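PDB 6MBF: GphF Dehydratase 1 from Archangium violaceum, which probably serves as a dehydratase domain of the gephyronic acid polyketide synthase, with a linked role in olefin rearrangement (enoyl isomerisation). Local coordinates for residues 39-44 against 160-165; 47-52 against 83-88. All coordinates share one frame; numbering follows the deposited sequence.

Interaction 1. Residues 39-44 against 160-165; sequences GEHWVY and IYYGPR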
loop_
_atom_site.group_PDB
_atom_site.type_symbol
_atom_site.label_atom_id
_atom_site.label_comp_id
_atom_site.label_asym_id
_atom_site.label_seq_id
_atom_site.Cartn_x
_atom_site.Cartn_y
_atom_site.Cartn_z
ATOM N N GLY A 39 12.915 5.000 0.249
ATOM C CA GLY A 39 14.000 5.091 1.202
ATOM C C GLY A 39 13.588 5.593 2.567
ATOM O O GLY A 39 14.465 5.927 3.375
ATOM N N GLU A 40 12.285 5.660 2.863
ATOM C CA GLU A 40 11.837 6.270 4.108
ATOM C C GLU A 40 11.017 5.321 4.981
ATOM O O GLU A 40 10.322 5.778 5.887
ATOM C CB GLU A 40 11.060 7.551 3.810
ATOM C CG GLU A 40 11.960 8.599 3.166
ATOM C CD GLU A 40 11.691 10.007 3.647
ATOM O OE1 GLU A 40 10.765 10.201 4.462
ATOM O OE2 GLU A 40 12.405 10.924 3.190
ATOM N N HIS A 41 11.108 4.011 4.751
ATOM C CA HIS A 41 10.503 3.037 5.646
ATOM C C HIS A 41 11.525 1.974 6.016
ATOM O O HIS A 41 12.112 1.341 5.132
ATOM C CB HIS A 41 9.271 2.382 5.022
ATOM C CG HIS A 41 8.701 1.275 5.856
ATOM N ND1 HIS A 41 8.747 -0.045 5.463
ATOM C CD2 HIS A 41 8.101 1.290 7.069
ATOM C CE1 HIS A 41 8.184 -0.798 6.392
ATOM N NE2 HIS A 41 7.774 -0.014 7.374
ATOM N N TRP A 42 11.697 1.750 7.319
ATOM C CA TRP A 42 12.671 0.799 7.830
ATOM C C TRP A 42 12.014 -0.183 8.788
ATOM O O TRP A 42 11.029 0.137 9.460
ATOM C CB TRP A 42 13.836 1.508 8.552
ATOM C CG TRP A 42 14.364 2.660 7.790
ATOM C CD1 TRP A 42 15.316 2.630 6.811
ATOM C CD2 TRP A 42 13.970 4.029 7.929
ATOM N NE1 TRP A 42 15.537 3.900 6.331
ATOM C CE2 TRP A 42 14.723 4.775 7.003
ATOM C CE3 TRP A 42 13.059 4.698 8.754
ATOM C CZ2 TRP A 42 14.590 6.157 6.877
ATOM C CZ3 TRP A 42 12.932 6.068 8.629
ATOM C CH2 TRP A 42 13.691 6.782 7.695
ATOM N N VAL A 43 12.571 -1.391 8.831
ATOM C CA VAL A 43 12.267 -2.381 9.858
ATOM C C VAL A 43 13.590 -3.009 10.275
ATOM O O VAL A 43 14.349 -3.491 9.425
ATOM C CB VAL A 43 11.284 -3.468 9.374
ATOM C CG1 VAL A 43 10.876 -4.363 10.537
ATOM C CG2 VAL A 43 10.039 -2.853 8.717
ATOM N N TYR A 44 13.885 -2.980 11.577
ATOM C CA TYR A 44 15.155 -3.493 12.081
ATOM C C TYR A 44 16.332 -2.872 11.328
ATOM O O TYR A 44 17.275 -3.561 10.931
ATOM C CB TYR A 44 15.203 -5.021 11.997
ATOM C CG TYR A 44 14.099 -5.711 12.765
ATOM C CD1 TYR A 44 13.168 -6.512 12.111
ATOM C CD2 TYR A 44 13.972 -5.541 14.137
ATOM C CE1 TYR A 44 12.155 -7.141 12.803
ATOM C CE2 TYR A 44 12.954 -6.167 14.844
ATOM C CZ TYR A 44 12.048 -6.963 14.170
ATOM O OH TYR A 44 11.033 -7.587 14.861
ATOM N N ILE A 160 11.385 5.539 14.038
ATOM C CA ILE A 160 12.362 4.497 13.758
ATOM C C ILE A 160 11.954 3.658 12.558
ATOM O O ILE A 160 12.796 2.946 11.987
ATOM C CB ILE A 160 12.579 3.606 14.995
ATOM C CG1 ILE A 160 11.258 2.986 15.461
ATOM C CG2 ILE A 160 13.202 4.416 16.116
ATOM C CD1 ILE A 160 11.439 1.929 16.530
ATOM N N TYR A 161 10.676 3.718 12.163
ATOM C CA TYR A 161 10.182 3.001 10.999
ATOM C C TYR A 161 9.851 3.898 9.817
ATOM O O TYR A 161 9.828 3.405 8.688
ATOM C CB TYR A 161 8.911 2.215 11.343
ATOM C CG TYR A 161 9.047 1.304 12.532
ATOM C CD1 TYR A 161 10.119 0.429 12.647
ATOM C CD2 TYR A 161 8.091 1.317 13.545
ATOM C CE1 TYR A 161 10.237 -0.421 13.751
ATOM C CE2 TYR A 161 8.207 0.483 14.648
ATOM C CZ TYR A 161 9.272 -0.374 14.742
ATOM O OH TYR A 161 9.363 -1.202 15.836
ATOM N N TYR A 162 9.582 5.178 10.043
ATOM C CA TYR A 162 9.015 6.032 9.010
ATOM C C TYR A 162 9.709 7.380 9.003
ATOM O O TYR A 162 9.896 7.984 10.064
ATOM C CB TYR A 162 7.524 6.251 9.248
ATOM C CG TYR A 162 6.614 5.150 8.763
ATOM C CD1 TYR A 162 6.420 4.934 7.396
ATOM C CD2 TYR A 162 5.887 4.377 9.665
ATOM C CE1 TYR A 162 5.557 3.943 6.941
ATOM C CE2 TYR A 162 5.018 3.384 9.221
ATOM C CZ TYR A 162 4.848 3.178 7.857
ATOM O OH TYR A 162 3.973 2.197 7.423
ATOM N N GLY A 163 10.053 7.857 7.811
ATOM C CA GLY A 163 10.619 9.174 7.646
ATOM C C GLY A 163 9.581 10.247 7.375
ATOM O O GLY A 163 8.368 9.992 7.339
ATOM N N PRO A 164 10.049 11.483 7.163
ATOM C CA PRO A 164 9.128 12.632 7.114
ATOM C C PRO A 164 8.212 12.674 5.904
ATOM O O PRO A 164 7.250 13.453 5.923
ATOM C CB PRO A 164 10.069 13.844 7.120
ATOM C CG PRO A 164 11.389 13.315 6.660
ATOM C CD PRO A 164 11.464 11.897 7.123
ATOM N N ARG A 165 8.476 11.903 4.849
ATOM C CA ARG A 165 7.536 11.844 3.737
ATOM C C ARG A 165 6.322 10.982 4.041
ATOM O O ARG A 165 5.352 11.018 3.272
ATOM C CB ARG A 165 8.217 11.297 2.484
ATOM C CG ARG A 165 9.427 12.096 2.020
ATOM C CD ARG A 165 10.094 11.385 0.864
ATOM N NE ARG A 165 11.254 12.120 0.381
ATOM C CZ ARG A 165 11.220 12.985 -0.625
ATOM N NH1 ARG A 165 10.079 13.216 -1.259
ATOM N NH2 ARG A 165 12.328 13.610 -1.002
#

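Interaction 2. Residues 47-52 against 83-88; sequences IVVLGV and SPLVLR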
loop_
_atom_site.group_PDB
_atom_site.type_symbol
_atom_site.label_atom_id
_atom_site.label_comp_id
_atom_site.label_asym_id
_atom_site.label_seq_id
_atom_site.Cartn_x
_atom_site.Cartn_y
_atom_site.Cartn_z
ATOM N N ILE A 47 16.145 -0.947 5.034
ATOM C CA ILE A 47 15.163 -0.285 4.181
ATOM C C ILE A 47 14.250 -1.351 3.589
ATOM O O ILE A 47 14.711 -2.239 2.866
ATOM C CB ILE A 47 15.848 0.519 3.070
ATOM C CG1 ILE A 47 16.840 1.522 3.652
ATOM C CG2 ILE A 47 14.792 1.222 2.204
ATOM C CD1 ILE A 47 17.836 2.047 2.628
ATOM N N VAL A 48 12.953 -1.268 3.889
ATOM C CA VAL A 48 11.981 -2.278 3.468
ATOM C C VAL A 48 10.899 -1.599 2.635
ATOM O O VAL A 48 10.226 -0.675 3.110
ATOM C CB VAL A 48 11.355 -3.010 4.669
ATOM C CG1 VAL A 48 10.278 -3.984 4.194
ATOM C CG2 VAL A 48 12.411 -3.740 5.487
ATOM N N VAL A 49 10.728 -2.059 1.397
ATOM C CA VAL A 49 9.715 -1.488 0.517
ATOM C C VAL A 49 8.333 -1.729 1.114
ATOM O O VAL A 49 7.985 -2.860 1.467
ATOM C CB VAL A 49 9.857 -2.098 -0.887
ATOM C CG1 VAL A 49 8.624 -1.806 -1.767
ATOM C CG2 VAL A 49 11.164 -1.609 -1.534
ATOM N N LEU A 50 7.548 -0.657 1.241
ATOM C CA LEU A 50 6.200 -0.770 1.787
ATOM C C LEU A 50 5.323 -1.650 0.899
ATOM O O LEU A 50 5.364 -1.555 -0.330
ATOM C CB LEU A 50 5.565 0.616 1.918
ATOM C CG LEU A 50 6.015 1.562 3.031
ATOM C CD1 LEU A 50 5.348 2.910 2.827
ATOM C CD2 LEU A 50 5.637 0.975 4.379
ATOM N N GLY A 51 4.520 -2.507 1.535
ATOM C CA GLY A 51 3.599 -3.367 0.802
ATOM C C GLY A 51 2.611 -2.630 -0.087
ATOM O O GLY A 51 2.159 -3.177 -1.097
ATOM N N VAL A 52 2.258 -1.387 0.264
ATOM C CA VAL A 52 1.355 -0.622 -0.590
ATOM C C VAL A 52 1.947 -0.410 -1.977
ATOM O O VAL A 52 1.201 -0.198 -2.937
ATOM C CB VAL A 52 0.968 0.735 0.052
ATOM C CG1 VAL A 52 -0.014 0.531 1.202
ATOM C CG2 VAL A 52 2.213 1.523 0.503
ATOM N N SER A 83 7.658 -12.202 0.402
ATOM C CA SER A 83 8.990 -11.932 0.932
ATOM C C SER A 83 9.150 -10.424 0.865
ATOM O O SER A 83 8.811 -9.827 -0.171
ATOM C CB SER A 83 10.123 -12.602 0.156
ATOM O OG SER A 83 10.265 -13.964 0.523
ATOM N N PRO A 84 9.660 -9.792 1.919
ATOM C CA PRO A 84 9.921 -8.356 1.845
ATOM C C PRO A 84 11.006 -8.067 0.822
ATOM O O PRO A 84 11.850 -8.917 0.512
ATOM C CB PRO A 84 10.377 -8.004 3.266
ATOM C CG PRO A 84 10.966 -9.264 3.783
ATOM C CD PRO A 84 10.170 -10.385 3.168
ATOM N N LEU A 85 10.958 -6.860 0.274
ATOM C CA LEU A 85 12.000 -6.357 -0.606
ATOM C C LEU A 85 12.865 -5.409 0.221
ATOM O O LEU A 85 12.426 -4.315 0.601
ATOM C CB LEU A 85 11.408 -5.667 -1.835
ATOM C CG LEU A 85 12.404 -4.959 -2.764
ATOM C CD1 LEU A 85 13.574 -5.868 -3.088
ATOM C CD2 LEU A 85 11.711 -4.499 -4.046
ATOM N N VAL A 86 14.071 -5.848 0.531
ATOM C CA VAL A 86 15.023 -5.026 1.263
ATOM C C VAL A 86 15.911 -4.336 0.246
ATOM O O VAL A 86 16.502 -4.995 -0.619
ATOM C CB VAL A 86 15.858 -5.879 2.231
ATOM C CG1 VAL A 86 16.883 -5.013 2.941
ATOM C CG2 VAL A 86 14.956 -6.606 3.227
ATOM N N LEU A 87 15.989 -3.012 0.334
ATOM C CA LEU A 87 16.881 -2.215 -0.491
ATOM C C LEU A 87 18.113 -1.834 0.317
ATOM O O LEU A 87 18.010 -1.490 1.497
ATOM C CB LEU A 87 16.190 -0.938 -0.981
ATOM C CG LEU A 87 14.944 -1.126 -1.853
ATOM C CD1 LEU A 87 14.294 0.236 -2.078
ATOM C CD2 LEU A 87 15.283 -1.816 -3.186
ATOM N N ARG A 88 19.280 -1.890 -0.317
ATOM C CA ARG A 88 20.448 -1.215 0.235
ATOM C C ARG A 88 20.485 0.204 -0.319
ATOM O O ARG A 88 20.328 0.406 -1.527
ATOM C CB ARG A 88 21.744 -1.950 -0.108
ATOM C CG ARG A 88 21.690 -3.446 0.074
ATOM C CD ARG A 88 21.392 -3.884 1.500
ATOM N NE ARG A 88 21.398 -5.350 1.584
ATOM C CZ ARG A 88 20.953 -6.045 2.626
ATOM N NH1 ARG A 88 20.464 -5.421 3.688
ATOM N NH2 ARG A 88 20.987 -7.374 2.604
HETATM O O HOH W 1 18.674 -1.829 4.044
HETATM O O HOH W 2 8.398 -5.429 0.788
#

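Interaction 1. Residues 39-44 against 160-165
One face of the Y162 ring carries H41 CD2, toward the rim and 3.7 Å from Y162 CE1; the ring planes stand 42° apart, obliquely. The Y161 ring has I160 CG1 over the centre of one face and W42 O at its edge, 3.3 Å from Y161 CD1. One face of the W42 indole lies over E40 C, and W42 CZ3 is 3.5 Å from G163 N. At the guanidinium edge R165 NE gives E40 OE2 a weak hydrogen bond (3.3 Å) within a salt bridge. E40, bent at chi2 (-141°), turns its carboxylate across the R165 chain; OE1 takes the R165 backbone N-H at 2.9 Å, nearly straight (169°), on the syn side but well out of the carboxylate plane. Between the W42 indole and, on the other side, the H41 and Y162 rings, the antiparallel backbones make a single bridge, H41 with Y162, flanked by G163 N to E40 O and W42 N to Y161 O, both 2.8 Å. R165 NH1 also pairs with E188 and E189; the H41 side chain, its ND1 bonded to V48 O, lies about 4 Å from a bound magnesium ion. The loop after helix 151-158 docks beside strand 42-43, and Y162 OH bonds D204 of helix 200-214.

Interaction 2. Residues 47-52 against 83-88
V49 points at the other segment and meets it atom by atom. Its CB sits 3.7 Å from L85 O, close also to L85 CB. With CG1 anti to the backbone N (chi1 166°), CG2 falls beside that N and enters the angle between two leucines: L85 CG lies 3.8 Å from V49 CG2 on one hand, L87 CD1 3.7 Å from V49 CG2 on the other. One methyl thus packs against both residues, L87 and V49 crossing obliquely. The same valine anchors the backbone, V49 N bonding L85 O at 2.9 Å and almost straight (174°). Two residues on, L87 N donates a hydrogen bond to I47 O at 2.9 Å, and that oxygen also receives the V86 CA-H. At each end of this short antiparallel pairing a water replaces a direct bond: one links I47 N to L87 O, the other joins V49 O to L85 N. The ladder is therefore partly hydrated, and few direct bonds hold strand 86-87 in place. The I47 side chain runs alongside the L87 carbonyl, its CB 3.3 Å from L87 O, and turns CG2 to L87 CB. V48 and V86, a non-hydrogen-bonded pair, share the opposite face, where V48 CG1 also brushes P84 CB at 4.1 Å. In the HotDog-type fold of this family, strand 46-48 is the middle of a small three-stranded antiparallel sheet, with 42-43 along one side and 86-87 along the other. V49 and L85 both pack on Y54 of helix 52-65, L85 also touches H123 of strand 121-131, and past the strand L50 and V52 lean on helix 200-214.

From the N terminus the chain runs through strand 42-43 and turns directly into strand 46-48. Interaction 2 closes first, after helix 52-65 and strand 73-81 bring residues 83-88 back to 47-52. Interaction 1 closes much later, when the loop following helix 151-158 returns to residues 39-44, so the shorter loop lies wholly within the longer one. The two contacts touch: H41 ND1 probably hydrogen-bonds V48 O (2.8 Å), L50 CD2 packs against H41 and Y162, and W42 CD1 meets I47 CG1. Together they tie strand 86-87 and the loop after helix 151-158 to the paired short strands 42-43 and 46-48.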